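Local coordinates for extracellular ligand-binding receptor (Rhodopseudomonas palustris, PDB 4F06), which binds p-hydroxybenzoic acid as the solute-binding component of an ABC transporter, probably delivering lignin-derived aromatic acids for uptake, at residues Y75-Y80 with V100-A105. Residues are numbered along the deposited sequence; the frame is centred on the assembly and turned at random.
Sequences YLAGLY and VVMNAA. With PHB (p-hydroxybenzoic acid), chain B.
Ala77 and Gly78 pair in parallel with Val100 and Val101: Val100 N donates to Leu76 O, Gly78 N to Val100 O and, just past strand 99-101, Met102 N to Gly78 O, the last at 2.8 Å. Past the strand ends the two segments stay joined, since Ala104 N reaches Leu79 O at 2.9 Å. With positive phi, Gly78 has a backbone shape in which a side chain would jam against the preceding carbonyl. Met102, a selenomethionine, runs extended back along 75-78, its SE passing near Gly78 N and its CE touching Ala77 CB at 3.7 Å.

Asn103 and Tyr80 lie side by side with amide and ring planes 18° apart. The ND2 of Asn103 gives a nearly straight bond of 2.9 Å to Tyr80 O, in the carbonyl plane and on a lone pair, which fixes the rotation of the amide; the same nitrogen is 3.4 Å from CD1 of the Tyr80 ring. With CG anti to the backbone N (chi1 -167°), Tyr80 turns its ring alongside the amide, and C6 of p-hydroxybenzoic acid sits over one ring face, offset toward the rim. Tyr80 OH is hydrogen-bonded to Ala204 O. A leucine in place of Tyr80 would probably leave the ligand without this aromatic wall and Ala204 O without its hydroxyl partner. Ala105 N adds a 3.0 Å bond to O1' of the ligand, which Thr82, Tyr149, Ala204 and Asp232 also hold.

The loops after these two strands form one side of the pocket, at the edge of the mixed, largely parallel sheet of one lobe of a periplasmic binding protein. Strand 5-12 flanks 75-78 on the side away from 99-101, helix 82-88 packs on Leu79 and Ala104, and Tyr25 of helix 19-36 touches Tyr80, Met102 and Asn103.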
loop_
_atom_site.group_PDB
_atom_site.type_symbol
_atom_site.label_atom_id
_atom_site.label_comp_id
_atom_site.label_asym_id
_atom_site.label_seq_id
_atom_site.Cartn_x
_atom_site.Cartn_y
_atom_site.Cartn_z
ATOM N N TYR A 75 -16.840 3.512 -12.444
ATOM C CA TYR A 75 -15.522 3.644 -11.806
ATOM C C TYR A 75 -15.004 2.247 -11.525
ATOM O O TYR A 75 -15.796 1.350 -11.221
ATOM C CB TYR A 75 -15.630 4.403 -10.458
ATOM C CG TYR A 75 -16.166 5.806 -10.649
ATOM C CD1 TYR A 75 -15.312 6.861 -11.018
ATOM C CD2 TYR A 75 -17.531 6.039 -10.591
ATOM C CE1 TYR A 75 -15.830 8.119 -11.320
ATOM C CE2 TYR A 75 -18.058 7.283 -10.874
ATOM C CZ TYR A 75 -17.217 8.311 -11.260
ATOM O OH TYR A 75 -17.679 9.577 -11.614
ATOM N N LEU A 76 -13.681 2.117 -11.619
ATOM C CA LEU A 76 -12.997 0.891 -11.164
ATOM C C LEU A 76 -12.120 1.273 -9.954
ATOM O O LEU A 76 -11.754 2.454 -9.765
ATOM C CB LEU A 76 -12.084 0.320 -12.281
ATOM C CG LEU A 76 -12.854 -0.362 -13.409
ATOM C CD1 LEU A 76 -11.983 -0.485 -14.646
ATOM C CD2 LEU A 76 -13.316 -1.742 -12.942
ATOM N N ALA A 77 -11.774 0.283 -9.152
ATOM C CA ALA A 77 -10.981 0.552 -7.959
ATOM C C ALA A 77 -10.293 -0.713 -7.509
ATOM O O ALA A 77 -10.717 -1.827 -7.862
ATOM C CB ALA A 77 -11.852 1.058 -6.802
ATOM N N GLY A 78 -9.237 -0.544 -6.715
ATOM C CA GLY A 78 -8.613 -1.687 -6.044
ATOM C C GLY A 78 -7.217 -1.903 -6.550
ATOM O O GLY A 78 -6.406 -0.953 -6.608
ATOM N N LEU A 79 -6.953 -3.147 -6.968
ATOM C CA LEU A 79 -5.702 -3.588 -7.630
ATOM C C LEU A 79 -4.579 -3.718 -6.624
ATOM O O LEU A 79 -3.807 -2.767 -6.363
ATOM C CB LEU A 79 -5.319 -2.745 -8.874
ATOM C CG LEU A 79 -6.263 -2.822 -10.084
ATOM C CD1 LEU A 79 -6.304 -4.258 -10.634
ATOM C CD2 LEU A 79 -7.652 -2.249 -9.840
ATOM N N TYR A 80 -4.477 -4.911 -6.054
ATOM C CA TYR A 80 -3.425 -5.171 -5.088
ATOM C C TYR A 80 -2.021 -5.165 -5.753
ATOM O O TYR A 80 -1.088 -4.515 -5.253
ATOM C CB TYR A 80 -3.670 -6.516 -4.398
ATOM C CG TYR A 80 -2.808 -6.728 -3.178
ATOM C CD1 TYR A 80 -2.921 -5.868 -2.077
ATOM C CD2 TYR A 80 -1.869 -7.774 -3.126
ATOM C CE1 TYR A 80 -2.106 -6.038 -0.955
ATOM C CE2 TYR A 80 -1.075 -7.988 -1.991
ATOM C CZ TYR A 80 -1.191 -7.108 -0.922
ATOM O OH TYR A 80 -0.409 -7.210 0.217
ATOM N N VAL A 100 -9.426 4.082 -9.315
ATOM C CA VAL A 100 -8.833 4.503 -8.047
ATOM C C VAL A 100 -8.002 3.350 -7.494
ATOM O O VAL A 100 -8.530 2.326 -7.059
ATOM C CB VAL A 100 -9.950 4.878 -7.049
ATOM C CG1 VAL A 100 -9.293 5.370 -5.760
ATOM C CG2 VAL A 100 -10.843 5.977 -7.637
ATOM N N VAL A 101 -6.686 3.481 -7.605
ATOM C CA VAL A 101 -5.785 2.422 -7.190
ATOM C C VAL A 101 -5.674 2.470 -5.669
ATOM O O VAL A 101 -5.301 3.501 -5.089
ATOM C CB VAL A 101 -4.394 2.566 -7.861
ATOM C CG1 VAL A 101 -3.375 1.591 -7.297
ATOM C CG2 VAL A 101 -4.548 2.360 -9.362
HETATM N N MSE A 102 -5.958 1.324 -5.032
HETATM C CA MSE A 102 -6.005 1.235 -3.589
HETATM C C MSE A 102 -4.884 0.400 -3.003
HETATM O O MSE A 102 -4.874 0.140 -1.795
HETATM C CB MSE A 102 -7.344 0.714 -3.128
HETATM C CG MSE A 102 -8.530 1.609 -3.442
HETATM SE SE MSE A 102 -10.225 0.654 -3.206
HETATM C CE MSE A 102 -11.446 2.156 -3.327
ATOM N N ASN A 103 -3.934 -0.037 -3.823
ATOM C CA ASN A 103 -2.705 -0.608 -3.269
ATOM C C ASN A 103 -1.520 -0.463 -4.225
ATOM O O ASN A 103 -0.515 0.196 -3.878
ATOM C CB ASN A 103 -2.824 -2.083 -2.830
ATOM C CG ASN A 103 -1.611 -2.503 -2.046
ATOM O OD1 ASN A 103 -1.439 -2.082 -0.893
ATOM N ND2 ASN A 103 -0.719 -3.279 -2.663
ATOM N N ALA A 104 -1.597 -1.097 -5.408
ATOM C CA ALA A 104 -0.420 -1.256 -6.308
ATOM C C ALA A 104 0.416 0.016 -6.292
ATOM O O ALA A 104 -0.080 1.121 -6.604
ATOM C CB ALA A 104 -0.931 -1.527 -7.695
ATOM N N ALA A 105 1.726 -0.126 -6.011
ATOM C CA ALA A 105 2.511 0.972 -5.432
ATOM C C ALA A 105 3.695 1.365 -6.339
ATOM O O ALA A 105 4.554 2.163 -5.938
ATOM C CB ALA A 105 3.014 0.556 -4.061
HETATM C "C1'" PHB B . 2.396 -4.118 -5.608
HETATM O "O1'" PHB B . 2.503 -2.977 -6.079
HETATM O "O2'" PHB B . 2.376 -5.167 -6.339
HETATM C C1 PHB B . 2.352 -4.257 -4.119
HETATM C C2 PHB B . 2.925 -3.268 -3.297
HETATM C C3 PHB B . 2.931 -3.417 -1.931
HETATM C C4 PHB B . 2.409 -4.554 -1.350
HETATM C C5 PHB B . 1.851 -5.539 -2.139
HETATM C C6 PHB B . 1.827 -5.414 -3.523
HETATM O O4 PHB B . 2.436 -4.769 -0.020
#